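Local coordinates for ABM domain-containing protein (Deinococcus radiodurans, PDB 3E8O) that probably acts as an antibiotic biosynthesis monooxygenase, although its substrate and reaction are not established, at residues A[25-30]-A[101-106]; A[48-53]-A[72-77]; A[35-40]-A[66-71]. All coordinates share one frame; numbering follows the deposited sequence.

Overall arrangement
Followed from the N terminus, the chain lays down strand 20-27, whose end at 25-30 is joined by contact 1 only when 101-106 arrives. That contact closes the longest loop, and the other two lie within it. Helix 33-47 comes next and supplies 35-40 to contact 3; the loop after it supplies 48-53 to contact 2. Strand 67-74 then serves both, through 66-71 and 72-77, so contacts 2 and 3 cross in sequence. Contact 1 ties strand 105-110, outermost within this chain, to strand 20-27, contact 3 seats a helix on the sheet, and contact 2 secures its far end, about 23 Å from contact 1 between centres.

Contact 1. Residues A[25-30]-A[101-106]; sequences TLSASA and VTDLKI
The carboxylate of Asp103 is the flat group through which this contact is pinned, and Ser27 takes both of its oxygens. Ser27 N donates to Asp103 OD1 at 2.8 Å, and Ser27 OG donates to Asp103 OD2 at 2.6 Å. Both donors lie within 20° of the carboxylate plane, so both oxygens are gripped on their syn sides, and the two bonds together limit the group's rotation. Asp103 reaches this position with CG lodged between its own backbone N and carbonyl carbon (chi1 62°).

Two residues earlier, at Thr25, the backbones pair directly. Thr25 N reaches Lys105 O at 3.0 Å, and Lys105 N returns to Thr25 O at 2.9 Å, which identifies an antiparallel hydrogen-bonded pair. Thr25 O also receives a CA-H...O contact from Leu104 CA at 3.2 Å. This is where strands 20-27 and 105-110 join in the antiparallel sheet of the ferredoxin-like fold; Ile106 carries the sheet on by pairing with a strand of the second subunit.

On the helix-facing side of the sheet the contact is apolar. Leu26 CB lies 4.0 Å from Leu104 CD1, while Leu26 CD1 meets Val101 CG1 at 4.0 Å, their side chains running obliquely to each other. Leu96 of helix 87-98 touches all three residues. Val101 CG2 reaches Ala28 CB at 4.1 Å. Two waters bridge the segments: one joins the Thr25 hydroxyl OG1 to Asp103 O, and the other links backbone to backbone, donating to Ser27 O while accepting from Thr102 N.

Contact 2. Residues A[48-53]-A[72-77]; sequences RQEDGC and EHWDNL
Trp74 lies against the turn formed by Glu50, Asp51, Gly52 and Cys53, and its indole can be traced along that turn atom by atom. CB of Trp74 leaves the strand 4.1 Å from Gly52 O; with CG beside the backbone N (chi1 -69°), the benzo half of the indole is brought up against the turn. CE3 of Trp74 meets Gly52 O at 3.5 Å, an oblique approach. Farther out, CZ3 of Trp74 has Asp51 O at its edge, 3.5 Å away in the ring plane, and Cys53 CB at 3.6 Å. CH2 of Trp74, at the far corner, approaches Glu50 OE1 to 3.7 Å; that oxygen is itself hydrogen-bonded to ND1 of His83, whose ring also meets the indole. One face is occupied by sulfur: Cys53 SG stands 4.3 Å from the six-membered ring centroid, 18° off the normal. On the pyrrole side, Trp74 NE1 donates to Glu72 OE1 at 2.8 Å, almost exactly in the indole plane and on the anti side of the carboxylate. This bond helps to fix the ring's rotation.

The backbone supports the same fit. Asp75 N donates to Gly52 O at 2.9 Å, in the carbonyl plane, and Cys53 pairs with Trp74 as an antiparallel non-hydrogen-bonded pair. Gly52 adopts a positive phi of 79°, as the third residue of a type II turn does. Just beyond, Asn76 caps helix 77-84 by accepting from Ala79 N. The whole is a tight type II beta turn leading into strand 53-61, outermost within this chain, with a cysteine sulfur-aromatic contact where the start of that strand meets the end of strand 67-74 in the ferredoxin-like sheet.

Contact 3. Residues A[35-40]-A[66-71]; sequences HLRQLL and GHFLIT
Apolar contacts carry most of this interface, and they centre on Phe68, which the helix meets with three side chains. Leu36 places CD2 3.6 Å from Phe68 CD2, the two side chains sliding past each other in opposite directions. Its CG is anti to the backbone N (chi1 -178°), which carries the isobutyl group toward the strand. From the next helical turn, Leu40 comes at a slant to the root of the ring, with CD1 3.8 Å from Phe68 CG; its other branch, CD2, comes to 4.0 Å from Ile70 CD1. The helix axis and the strand run nearly parallel, 9° apart and separated by 10.6 Å, so the helix runs alongside the strand, Arg37 level with Phe68 and Leu40 with Ile70. Such packing of a helix on one face of an antiparallel sheet is that of the ferredoxin-like fold.

The mixed contact is Arg37, whose extended chain crosses Phe68 at about a right angle. Arg37 CG lies 3.7 Å from Phe68 CE1, and Arg37 NE, 3.8 Å from Phe68 CZ, sits at the ring's edge in its plane. With the guanidinium and ring planes 71° apart, the cation does not stack on the phenyl.

Polar bonding goes through a third party. Glu60 of strand 53-61 forms a salt bridge from OE1 to Arg37 NE and accepts from Gly66 N at OE2, linking the helix indirectly to the residue that precedes strand 67-74. Leu62 of the second subunit also packs on Arg37 and Leu40. Here helix 33-47 is probably held to the sheet mainly by burial of apolar side chains, while the arginine's charge is probably balanced by Glu60 at the margin of this buried layer.

Contact 1. Residues A[25-30]-A[101-106]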
ATOM      1  N   THR A  25      -0.787   8.491   2.687  1.00  8.96           N
ATOM      2  CA  THR A  25       0.025   9.016   1.605  1.00 10.32           C
ATOM      3  C   THR A  25       0.709  10.311   2.077  1.00  9.24           C
ATOM      4  O   THR A  25       0.207  11.051   2.926  1.00 10.02           O
ATOM      5  CB  THR A  25      -0.793   9.279   0.361  1.00 10.72           C
ATOM      6  OG1 THR A  25      -1.866  10.201   0.644  1.00 12.67           O
ATOM      7  CG2 THR A  25      -1.376   7.941  -0.185  1.00 14.64           C
ATOM      8  N   LEU A  26       1.876  10.547   1.498  1.00  9.47           N
ATOM      9  CA  LEU A  26       2.728  11.711   1.803  1.00  8.93           C
ATOM     10  C   LEU A  26       3.778  11.848   0.723  1.00 11.41           C
ATOM     11  O   LEU A  26       4.066  10.867   0.018  1.00 12.98           O
ATOM     12  CB  LEU A  26       3.408  11.622   3.164  1.00 10.29           C
ATOM     13  CG  LEU A  26       4.459  10.544   3.425  1.00 10.14           C
ATOM     14  CD1 LEU A  26       5.200  10.888   4.744  1.00 11.58           C
ATOM     15  CD2 LEU A  26       3.885   9.097   3.415  1.00  9.77           C
ATOM     16  N   SER A  27       4.340  13.047   0.574  1.00 11.39           N
ATOM     17  CA  SER A  27       5.390  13.236  -0.429  1.00 11.22           C
ATOM     18  C   SER A  27       6.434  14.195   0.060  1.00 12.20           C
ATOM     19  O   SER A  27       6.199  14.980   0.965  1.00 13.42           O
ATOM     20  CB  SER A  27       4.800  13.733  -1.761  1.00 13.31           C
ATOM     21  OG  SER A  27       4.384  15.081  -1.664  1.00 14.17           O
ATOM     22  N   ALA A  28       7.594  14.132  -0.569  1.00 13.21           N
ATOM     23  CA  ALA A  28       8.692  15.044  -0.257  1.00 13.78           C
ATOM     24  C   ALA A  28       9.227  15.639  -1.544  1.00 15.74           C
ATOM     25  O   ALA A  28       9.161  15.039  -2.621  1.00 17.42           O
ATOM     26  CB  ALA A  28       9.827  14.308   0.502  1.00 15.56           C
ATOM     27  N   SER A  29       9.817  16.814  -1.392  1.00 17.81           N
ATOM     28  CA  SER A  29      10.529  17.446  -2.488  1.00 18.47           C
ATOM     29  C   SER A  29      11.773  16.632  -2.805  1.00 17.41           C
ATOM     30  O   SER A  29      12.231  15.808  -2.025  1.00 17.54           O
ATOM     31  CB  SER A  29      10.966  18.854  -2.070  1.00 19.41           C
ATOM     32  OG  SER A  29      11.988  18.780  -1.109  1.00 23.67           O
ATOM     33  N   ALA A  30      12.359  16.892  -3.964  1.00 18.21           N
ATOM     34  CA  ALA A  30      13.568  16.174  -4.381  1.00 19.54           C
ATOM     35  C   ALA A  30      14.660  16.292  -3.337  1.00 20.62           C
ATOM     36  O   ALA A  30      15.384  15.332  -3.066  1.00 21.54           O
ATOM     37  CB  ALA A  30      14.061  16.694  -5.771  1.00 21.34           C
ATOM     38  N   VAL A 101       7.509  18.239   4.859  1.00 15.68           N
ATOM     39  CA  VAL A 101       6.491  17.280   4.378  1.00 15.61           C
ATOM     40  C   VAL A 101       5.196  17.676   5.044  1.00 15.92           C
ATOM     41  O   VAL A 101       5.041  17.511   6.250  1.00 19.47           O
ATOM     42  CB  VAL A 101       6.831  15.827   4.728  1.00 17.33           C
ATOM     43  CG1 VAL A 101       5.631  14.896   4.406  1.00 17.21           C
ATOM     44  CG2 VAL A 101       8.131  15.424   4.023  1.00 17.79           C
ATOM     45  N   THR A 102       4.283  18.222   4.256  1.00 14.94           N
ATOM     46  CA  THR A 102       3.060  18.814   4.794  1.00 17.98           C
ATOM     47  C   THR A 102       1.797  18.165   4.304  1.00 17.40           C
ATOM     48  O   THR A 102       0.707  18.588   4.699  1.00 19.09           O
ATOM     49  CB  THR A 102       2.943  20.303   4.418  1.00 19.92           C
ATOM     50  OG1 THR A 102       2.867  20.431   2.999  1.00 21.69           O
ATOM     51  CG2 THR A 102       4.127  21.061   4.957  1.00 24.19           C
ATOM     52  N   ASP A 103       1.920  17.067   3.570  1.00 14.51           N
ATOM     53  CA  ASP A 103       0.744  16.456   2.945  1.00 13.82           C
ATOM     54  C   ASP A 103       0.423  15.072   3.463  1.00 12.73           C
ATOM     55  O   ASP A 103      -0.294  14.299   2.819  1.00 12.29           O
ATOM     56  CB  ASP A 103       0.860  16.428   1.415  1.00 13.81           C
ATOM     57  CG  ASP A 103       2.017  15.598   0.923  1.00 13.32           C
ATOM     58  OD1 ASP A 103       2.800  15.097   1.754  1.00 12.26           O
ATOM     59  OD2 ASP A 103       2.169  15.504  -0.319  1.00 14.62           O
ATOM     60  N   LEU A 104       0.948  14.701   4.610  1.00 12.94           N
ATOM     61  CA  LEU A 104       0.578  13.388   5.115  1.00 11.07           C
ATOM     62  C   LEU A 104      -0.906  13.319   5.428  1.00 10.93           C
ATOM     63  O   LEU A 104      -1.435  14.130   6.175  1.00 14.15           O
ATOM     64  CB  LEU A 104       1.355  13.070   6.404  1.00 11.47           C
ATOM     65  CG  LEU A 104       1.025  11.768   7.160  1.00 11.10           C
ATOM     66  CD1 LEU A 104       1.217  10.513   6.343  1.00 11.73           C
ATOM     67  CD2 LEU A 104       1.780  11.652   8.501  1.00 15.82           C
ATOM     68  N   LYS A 105      -1.579  12.318   4.880  1.00 10.29           N
ATOM     69  CA  LYS A 105      -2.982  12.045   5.155  1.00 10.29           C
ATOM     70  C   LYS A 105      -3.160  10.565   5.378  1.00  9.96           C
ATOM     71  O   LYS A 105      -2.717   9.765   4.566  1.00 10.75           O
ATOM     72  CB  LYS A 105      -3.922  12.535   4.044  1.00 11.52           C
ATOM     73  CG  LYS A 105      -5.408  12.404   4.404  1.00 12.56           C
ATOM     74  CD  LYS A 105      -6.332  12.910   3.401  1.00 12.91           C
ATOM     75  CE  LYS A 105      -7.780  12.648   3.785  1.00 14.08           C
ATOM     76  NZ  LYS A 105      -8.200  13.427   4.994  1.00 12.67           N
ATOM     77  N   ILE A 106      -3.799  10.241   6.484  1.00  9.23           N
ATOM     78  CA  ILE A 106      -4.068   8.836   6.828  1.00  8.29           C
ATOM     79  C   ILE A 106      -5.535   8.649   7.145  1.00  9.79           C
ATOM     80  O   ILE A 106      -6.126   9.438   7.878  1.00 10.03           O
ATOM     81  CB  ILE A 106      -3.229   8.402   8.059  1.00  9.55           C
ATOM     82  CG1 ILE A 106      -1.713   8.596   7.857  1.00 11.47           C
ATOM     83  CG2 ILE A 106      -3.500   6.929   8.445  1.00 11.64           C
ATOM     84  CD1 ILE A 106      -0.870   8.257   9.114  1.00 12.50           C
TER
HETATM   85  O   HOH W   1      -0.973  12.796   0.607  1.00 14.14           O
HETATM   86  O   HOH W   2       4.720  17.534   1.358  1.00 19.69           O

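Contact 2. Residues A[48-53]-A[72-77]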
ATOM      1  N   ARG A  48       6.445  -2.278  13.574  1.00 17.69           N
ATOM      2  CA  ARG A  48       6.175  -3.695  13.397  1.00 17.54           C
ATOM      3  C   ARG A  48       6.320  -4.479  14.671  1.00 19.15           C
ATOM      4  O   ARG A  48       5.840  -5.576  14.755  1.00 19.83           O
ATOM      5  CB  ARG A  48       7.130  -4.338  12.397  1.00 19.34           C
ATOM      6  CG  ARG A  48       6.794  -4.045  11.015  1.00 23.27           C
ATOM      7  CD  ARG A  48       7.931  -4.483  10.117  1.00 23.78           C
ATOM      8  NE  ARG A  48       7.656  -3.917   8.817  1.00 24.91           N
ATOM      9  CZ  ARG A  48       8.557  -3.475   7.955  1.00 24.49           C
ATOM     10  NH1 ARG A  48       9.877  -3.436   8.281  1.00 27.20           N
ATOM     11  NH2 ARG A  48       8.102  -3.010   6.786  1.00 17.54           N
ATOM     12  N   GLN A  49       7.061  -3.932  15.618  1.00 17.49           N
ATOM     13  CA  GLN A  49       7.291  -4.608  16.890  1.00 18.02           C
ATOM     14  C   GLN A  49       6.174  -4.424  17.921  1.00 16.60           C
ATOM     15  O   GLN A  49       6.172  -5.032  18.974  1.00 18.20           O
ATOM     16  CB  GLN A  49       8.586  -4.086  17.525  1.00 16.96           C
ATOM     17  CG  GLN A  49       9.798  -4.286  16.645  1.00 19.03           C
ATOM     18  CD  GLN A  49      11.020  -3.740  17.264  1.00 25.42           C
ATOM     19  OE1 GLN A  49      11.390  -4.178  18.342  1.00 27.70           O
ATOM     20  NE2 GLN A  49      11.681  -2.784  16.601  1.00 28.56           N
ATOM     21  N   GLU A  50       5.236  -3.570  17.596  1.00 14.89           N
ATOM     22  CA  GLU A  50       4.191  -3.185  18.524  1.00 14.06           C
ATOM     23  C   GLU A  50       3.034  -4.135  18.647  1.00 13.33           C
ATOM     24  O   GLU A  50       2.646  -4.835  17.707  1.00 13.45           O
ATOM     25  CB  GLU A  50       3.675  -1.768  18.192  1.00 13.01           C
ATOM     26  CG  GLU A  50       4.732  -0.693  18.359  1.00 14.83           C
ATOM     27  CD  GLU A  50       4.335   0.672  17.813  1.00 14.99           C
ATOM     28  OE1 GLU A  50       3.117   0.944  17.666  1.00 14.86           O
ATOM     29  OE2 GLU A  50       5.275   1.482  17.521  1.00 18.93           O
ATOM     30  N   ASP A  51       2.466  -4.131  19.843  1.00 13.20           N
ATOM     31  CA  ASP A  51       1.278  -4.902  20.108  1.00 12.40           C
ATOM     32  C   ASP A  51       0.202  -4.595  19.049  1.00 11.28           C
ATOM     33  O   ASP A  51      -0.115  -3.431  18.768  1.00 12.24           O
ATOM     34  CB  ASP A  51       0.701  -4.558  21.511  1.00 13.72           C
ATOM     35  CG  ASP A  51       1.606  -4.980  22.666  1.00 21.44           C
ATOM     36  OD1 ASP A  51       2.496  -5.870  22.455  1.00 21.74           O
ATOM     37  OD2 ASP A  51       1.395  -4.434  23.796  1.00 22.46           O
ATOM     38  N   GLY A  52      -0.351  -5.654  18.504  1.00 10.00           N
ATOM     39  CA  GLY A  52      -1.446  -5.533  17.569  1.00  9.74           C
ATOM     40  C   GLY A  52      -1.091  -5.162  16.157  1.00 10.42           C
ATOM     41  O   GLY A  52      -1.980  -5.086  15.335  1.00 11.00           O
ATOM     42  N   CYS A  53       0.197  -4.907  15.869  1.00 10.74           N
ATOM     43  CA  CYS A  53       0.617  -4.540  14.519  1.00 11.19           C
ATOM     44  C   CYS A  53       0.780  -5.788  13.690  1.00 11.41           C
ATOM     45  O   CYS A  53       1.721  -6.576  13.905  1.00 13.84           O
ATOM     46  CB  CYS A  53       1.893  -3.704  14.507  1.00 12.41           C
ATOM     47  SG  CYS A  53       2.264  -3.159  12.855  1.00 14.45           S
ATOM     48  N   GLU A  72      -0.982  -0.163   6.686  1.00  8.88           N
ATOM     49  CA  GLU A  72      -0.956  -0.786   8.013  1.00  8.98           C
ATOM     50  C   GLU A  72      -2.174  -1.651   8.245  1.00  8.49           C
ATOM     51  O   GLU A  72      -3.261  -1.292   7.853  1.00  9.60           O
ATOM     52  CB  GLU A  72      -0.938   0.286   9.150  1.00  9.32           C
ATOM     53  CG  GLU A  72      -0.081   1.497   8.891  1.00 10.34           C
ATOM     54  CD  GLU A  72      -0.178   2.613   9.894  1.00  9.93           C
ATOM     55  OE1 GLU A  72      -0.433   2.330  11.090  1.00 11.03           O
ATOM     56  OE2 GLU A  72       0.062   3.792   9.494  1.00 11.93           O
ATOM     57  N   HIS A  73      -1.955  -2.768   8.930  1.00  9.27           N
ATOM     58  CA  HIS A  73      -3.043  -3.619   9.419  1.00 10.00           C
ATOM     59  C   HIS A  73      -2.874  -3.772  10.916  1.00  9.47           C
ATOM     60  O   HIS A  73      -1.803  -4.109  11.389  1.00 11.22           O
ATOM     61  CB  HIS A  73      -3.047  -5.019   8.788  1.00 10.12           C
ATOM     62  CG  HIS A  73      -3.275  -5.029   7.324  1.00 11.18           C
ATOM     63  ND1 HIS A  73      -3.222  -6.203   6.605  1.00 12.51           N
ATOM     64  CD2 HIS A  73      -3.525  -4.036   6.432  1.00 10.52           C
ATOM     65  CE1 HIS A  73      -3.467  -5.928   5.333  1.00 12.51           C
ATOM     66  NE2 HIS A  73      -3.642  -4.624   5.199  1.00 12.65           N
ATOM     67  N   TRP A  74      -3.925  -3.443  11.650  1.00  9.00           N
ATOM     68  CA  TRP A  74      -3.974  -3.505  13.129  1.00 10.03           C
ATOM     69  C   TRP A  74      -5.023  -4.486  13.563  1.00 11.04           C
ATOM     70  O   TRP A  74      -6.104  -4.577  12.986  1.00 10.20           O
ATOM     71  CB  TRP A  74      -4.290  -2.106  13.704  1.00 11.72           C
ATOM     72  CG  TRP A  74      -3.147  -1.141  13.504  1.00 10.74           C
ATOM     73  CD1 TRP A  74      -2.990  -0.261  12.470  1.00 10.86           C
ATOM     74  CD2 TRP A  74      -1.974  -1.029  14.310  1.00 10.78           C
ATOM     75  NE1 TRP A  74      -1.772   0.367  12.567  1.00 10.99           N
ATOM     76  CE2 TRP A  74      -1.134  -0.071  13.700  1.00 11.12           C
ATOM     77  CE3 TRP A  74      -1.540  -1.657  15.484  1.00 11.23           C
ATOM     78  CZ2 TRP A  74       0.098   0.263  14.206  1.00 13.03           C
ATOM     79  CZ3 TRP A  74      -0.307  -1.310  15.982  1.00 11.48           C
ATOM     80  CH2 TRP A  74       0.488  -0.378  15.353  1.00 13.16           C
ATOM     81  N   ASP A  75      -4.750  -5.178  14.656  1.00 10.92           N
ATOM     82  CA  ASP A  75      -5.677  -6.208  15.130  1.00 12.31           C
ATOM     83  C   ASP A  75      -7.033  -5.636  15.468  1.00 12.37           C
ATOM     84  O   ASP A  75      -8.041  -6.257  15.285  1.00 14.22           O
ATOM     85  CB  ASP A  75      -5.105  -6.924  16.342  1.00 15.48           C
ATOM     86  CG  ASP A  75      -5.973  -8.028  16.781  1.00 23.37           C
ATOM     87  OD1 ASP A  75      -6.065  -9.035  16.041  1.00 31.27           O
ATOM     88  OD2 ASP A  75      -6.629  -7.841  17.827  1.00 24.95           O
ATOM     89  N   ASN A  76      -7.019  -4.420  16.023  1.00 12.61           N
ATOM     90  CA  ASN A  76      -8.253  -3.741  16.405  1.00 12.63           C
ATOM     91  C   ASN A  76      -7.985  -2.261  16.539  1.00 12.10           C
ATOM     92  O   ASN A  76      -6.840  -1.803  16.546  1.00 12.16           O
ATOM     93  CB  ASN A  76      -8.837  -4.334  17.678  1.00 13.71           C
ATOM     94  CG  ASN A  76      -7.848  -4.334  18.811  1.00 15.69           C
ATOM     95  OD1 ASN A  76      -7.535  -3.299  19.350  1.00 21.38           O
ATOM     96  ND2 ASN A  76      -7.278  -5.494  19.119  1.00 24.42           N
ATOM     97  N   LEU A  77      -9.071  -1.505  16.593  1.00 14.32           N
ATOM     98  CA  LEU A  77      -8.993  -0.056  16.713  1.00 14.42           C
ATOM     99  C   LEU A  77      -8.253   0.411  17.938  1.00 14.75           C
ATOM    100  O   LEU A  77      -7.497   1.371  17.887  1.00 14.39           O
ATOM    101  CB  LEU A  77     -10.363   0.607  16.696  1.00 16.61           C
ATOM    102  CG  LEU A  77     -10.992   0.821  15.348  1.00 20.83           C
ATOM    103  CD1 LEU A  77     -12.475   1.265  15.512  1.00 24.51           C
ATOM    104  CD2 LEU A  77     -10.221   1.852  14.535  1.00 20.81           C
TER

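Contact 3. Residues A[35-40]-A[66-71]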
ATOM      1  N   HIS A  35      15.967  11.669   2.887  1.00 12.55           N
ATOM      2  CA  HIS A  35      15.736  11.762   4.324  0.50 13.47           C
ATOM      3  C   HIS A  35      14.385  11.143   4.705  1.00 13.07           C
ATOM      4  O   HIS A  35      14.253  10.430   5.697  1.00 15.05           O
ATOM      5  CB  HIS A  35      15.825  13.226   4.819  0.50 13.53           C
ATOM      6  CG  HIS A  35      17.193  13.844   4.651  0.50 13.27           C
ATOM      7  ND1 HIS A  35      17.381  15.134   4.203  0.50 17.84           N
ATOM      8  CD2 HIS A  35      18.431  13.318   4.804  0.50 15.05           C
ATOM      9  CE1 HIS A  35      18.678  15.387   4.119  0.50 16.16           C
ATOM     10  NE2 HIS A  35      19.335  14.306   4.489  0.50 18.40           N
ATOM     11  N   LEU A  36      13.385  11.372   3.859  1.00 12.80           N
ATOM     12  CA  LEU A  36      12.066  10.823   4.183  1.00 12.08           C
ATOM     13  C   LEU A  36      12.042   9.296   4.059  1.00 11.70           C
ATOM     14  O   LEU A  36      11.439   8.592   4.873  1.00 12.78           O
ATOM     15  CB  LEU A  36      10.981  11.445   3.330  1.00 12.34           C
ATOM     16  CG  LEU A  36       9.554  10.968   3.642  1.00 11.64           C
ATOM     17  CD1 LEU A  36       9.146  11.123   5.107  1.00 12.70           C
ATOM     18  CD2 LEU A  36       8.531  11.638   2.693  1.00 12.24           C
ATOM     19  N   ARG A  37      12.768   8.788   3.081  1.00 11.40           N
ATOM     20  CA  ARG A  37      12.811   7.335   2.910  1.00 10.80           C
ATOM     21  C   ARG A  37      13.431   6.697   4.134  1.00 12.08           C
ATOM     22  O   ARG A  37      12.979   5.698   4.626  1.00 12.32           O
ATOM     23  CB  ARG A  37      13.574   6.906   1.637  1.00 11.62           C
ATOM     24  CG  ARG A  37      12.918   7.331   0.349  1.00 12.14           C
ATOM     25  CD  ARG A  37      13.654   6.801  -0.875  1.00 11.80           C
ATOM     26  NE  ARG A  37      13.153   7.382  -2.098  1.00 11.96           N
ATOM     27  CZ  ARG A  37      13.629   8.453  -2.715  1.00 12.87           C
ATOM     28  NH1 ARG A  37      14.751   9.029  -2.330  1.00 14.84           N
ATOM     29  NH2 ARG A  37      12.984   8.933  -3.744  1.00 13.64           N
ATOM     30  N   GLN A  38      14.522   7.288   4.602  1.00 12.45           N
ATOM     31  CA  GLN A  38      15.209   6.775   5.774  1.00 12.52           C
ATOM     32  C   GLN A  38      14.307   6.797   7.002  1.00 13.44           C
ATOM     33  O   GLN A  38      14.248   5.857   7.783  1.00 13.82           O
ATOM     34  CB  GLN A  38      16.533   7.542   6.046  1.00 14.31           C
ATOM     35  CG  GLN A  38      17.235   7.001   7.287  1.00 21.20           C
ATOM     36  CD  GLN A  38      18.430   7.763   7.765  1.00 27.93           C
ATOM     37  OE1 GLN A  38      18.431   8.992   7.840  1.00 29.14           O
ATOM     38  NE2 GLN A  38      19.454   7.014   8.155  1.00 34.92           N
ATOM     39  N   LEU A  39      13.603   7.905   7.161  1.00 14.13           N
ATOM     40  CA  LEU A  39      12.658   8.064   8.293  1.00 13.68           C
ATOM     41  C   LEU A  39      11.546   7.033   8.249  1.00 13.38           C
ATOM     42  O   LEU A  39      11.205   6.420   9.258  1.00 13.62           O
ATOM     43  CB  LEU A  39      12.076   9.469   8.283  1.00 14.74           C
ATOM     44  CG  LEU A  39      11.030   9.794   9.353  1.00 14.90           C
ATOM     45  CD1 LEU A  39      11.554   9.622  10.776  1.00 21.07           C
ATOM     46  CD2 LEU A  39      10.508  11.238   9.109  1.00 18.68           C
ATOM     47  N   LEU A  40      10.996   6.820   7.051  1.00 12.58           N
ATOM     48  CA  LEU A  40       9.908   5.868   6.875  1.00 10.91           C
ATOM     49  C   LEU A  40      10.345   4.425   7.201  1.00 11.17           C
ATOM     50  O   LEU A  40       9.649   3.681   7.861  1.00 10.96           O
ATOM     51  CB  LEU A  40       9.286   5.968   5.477  1.00 10.48           C
ATOM     52  CG  LEU A  40       8.436   7.198   5.179  1.00 10.59           C
ATOM     53  CD1 LEU A  40       8.118   7.299   3.696  1.00 11.39           C
ATOM     54  CD2 LEU A  40       7.134   7.170   6.033  1.00 14.14           C
ATOM     55  N   GLY A  66       8.985  10.128  -5.258  1.00 15.12           N
ATOM     56  CA  GLY A  66       8.918  11.072  -4.149  1.00 14.99           C
ATOM     57  C   GLY A  66       7.576  11.081  -3.465  1.00 12.83           C
ATOM     58  O   GLY A  66       7.372  11.845  -2.535  1.00 13.63           O
ATOM     59  N   HIS A  67       6.678  10.213  -3.922  1.00 12.25           N
ATOM     60  CA  HIS A  67       5.317  10.036  -3.318  1.00 11.17           C
ATOM     61  C   HIS A  67       5.293   8.653  -2.695  1.00  9.71           C
ATOM     62  O   HIS A  67       5.635   7.666  -3.338  1.00 10.50           O
ATOM     63  CB  HIS A  67       4.237  10.230  -4.366  1.00 11.83           C
ATOM     64  CG  HIS A  67       4.178  11.628  -4.891  1.00 14.86           C
ATOM     65  ND1 HIS A  67       3.110  12.453  -4.652  1.00 17.44           N
ATOM     66  CD2 HIS A  67       5.082  12.360  -5.584  1.00 17.86           C
ATOM     67  CE1 HIS A  67       3.334  13.628  -5.219  1.00 19.22           C
ATOM     68  NE2 HIS A  67       4.520  13.593  -5.810  1.00 19.54           N
ATOM     69  N   PHE A  68       4.873   8.624  -1.437  1.00  8.97           N
ATOM     70  CA  PHE A  68       4.976   7.434  -0.591  1.00  9.51           C
ATOM     71  C   PHE A  68       3.633   7.040  -0.027  1.00  9.39           C
ATOM     72  O   PHE A  68       2.689   7.829   0.073  1.00 10.39           O
ATOM     73  CB  PHE A  68       5.973   7.704   0.555  1.00  9.67           C
ATOM     74  CG  PHE A  68       7.352   8.116   0.073  1.00  9.82           C
ATOM     75  CD1 PHE A  68       8.257   7.182  -0.364  1.00 10.31           C
ATOM     76  CD2 PHE A  68       7.704   9.462  -0.029  1.00 12.44           C
ATOM     77  CE1 PHE A  68       9.468   7.542  -0.864  1.00 11.08           C
ATOM     78  CE2 PHE A  68       8.923   9.821  -0.537  1.00 12.31           C
ATOM     79  CZ  PHE A  68       9.803   8.861  -0.954  1.00 11.95           C
ATOM     80  N   LEU A  69       3.594   5.757   0.317  1.00  8.64           N
ATOM     81  CA  LEU A  69       2.432   5.108   0.893  0.50 10.17           C
ATOM     82  C   LEU A  69       2.821   4.427   2.204  1.00  9.10           C
ATOM     83  O   LEU A  69       3.899   3.833   2.311  1.00 10.33           O
ATOM     84  CB  LEU A  69       1.870   4.063  -0.106  0.50 10.23           C
ATOM     85  CG  LEU A  69       0.589   3.261   0.165  0.50 11.52           C
ATOM     86  CD1 LEU A  69      -0.653   4.159   0.261  0.50 12.08           C
ATOM     87  CD2 LEU A  69       0.375   2.181  -0.936  0.50 13.69           C
ATOM     88  N   ILE A  70       1.915   4.494   3.164  1.00  9.25           N
ATOM     89  CA  ILE A  70       2.032   3.825   4.438  1.00  9.76           C
ATOM     90  C   ILE A  70       0.812   2.907   4.537  1.00  9.57           C
ATOM     91  O   ILE A  70      -0.340   3.367   4.577  1.00 10.94           O
ATOM     92  CB  ILE A  70       2.092   4.761   5.655  1.00  9.46           C
ATOM     93  CG1 ILE A  70       3.142   5.872   5.522  1.00 10.57           C
ATOM     94  CG2 ILE A  70       2.323   3.952   6.908  1.00 10.70           C
ATOM     95  CD1 ILE A  70       3.173   6.856   6.662  1.00 11.96           C
ATOM     96  N   THR A  71       1.063   1.603   4.585  1.00  9.44           N
ATOM     97  CA  THR A  71       0.043   0.556   4.616  1.00  8.81           C
ATOM     98  C   THR A  71       0.125  -0.170   5.942  1.00  8.50           C
ATOM     99  O   THR A  71       1.167  -0.696   6.298  1.00 10.15           O
ATOM    100  CB  THR A  71       0.260  -0.407   3.457  1.00 10.75           C
ATOM    101  OG1 THR A  71       0.262   0.330   2.238  1.00 12.28           O
ATOM    102  CG2 THR A  71      -0.778  -1.541   3.417  1.00 12.97           C
TER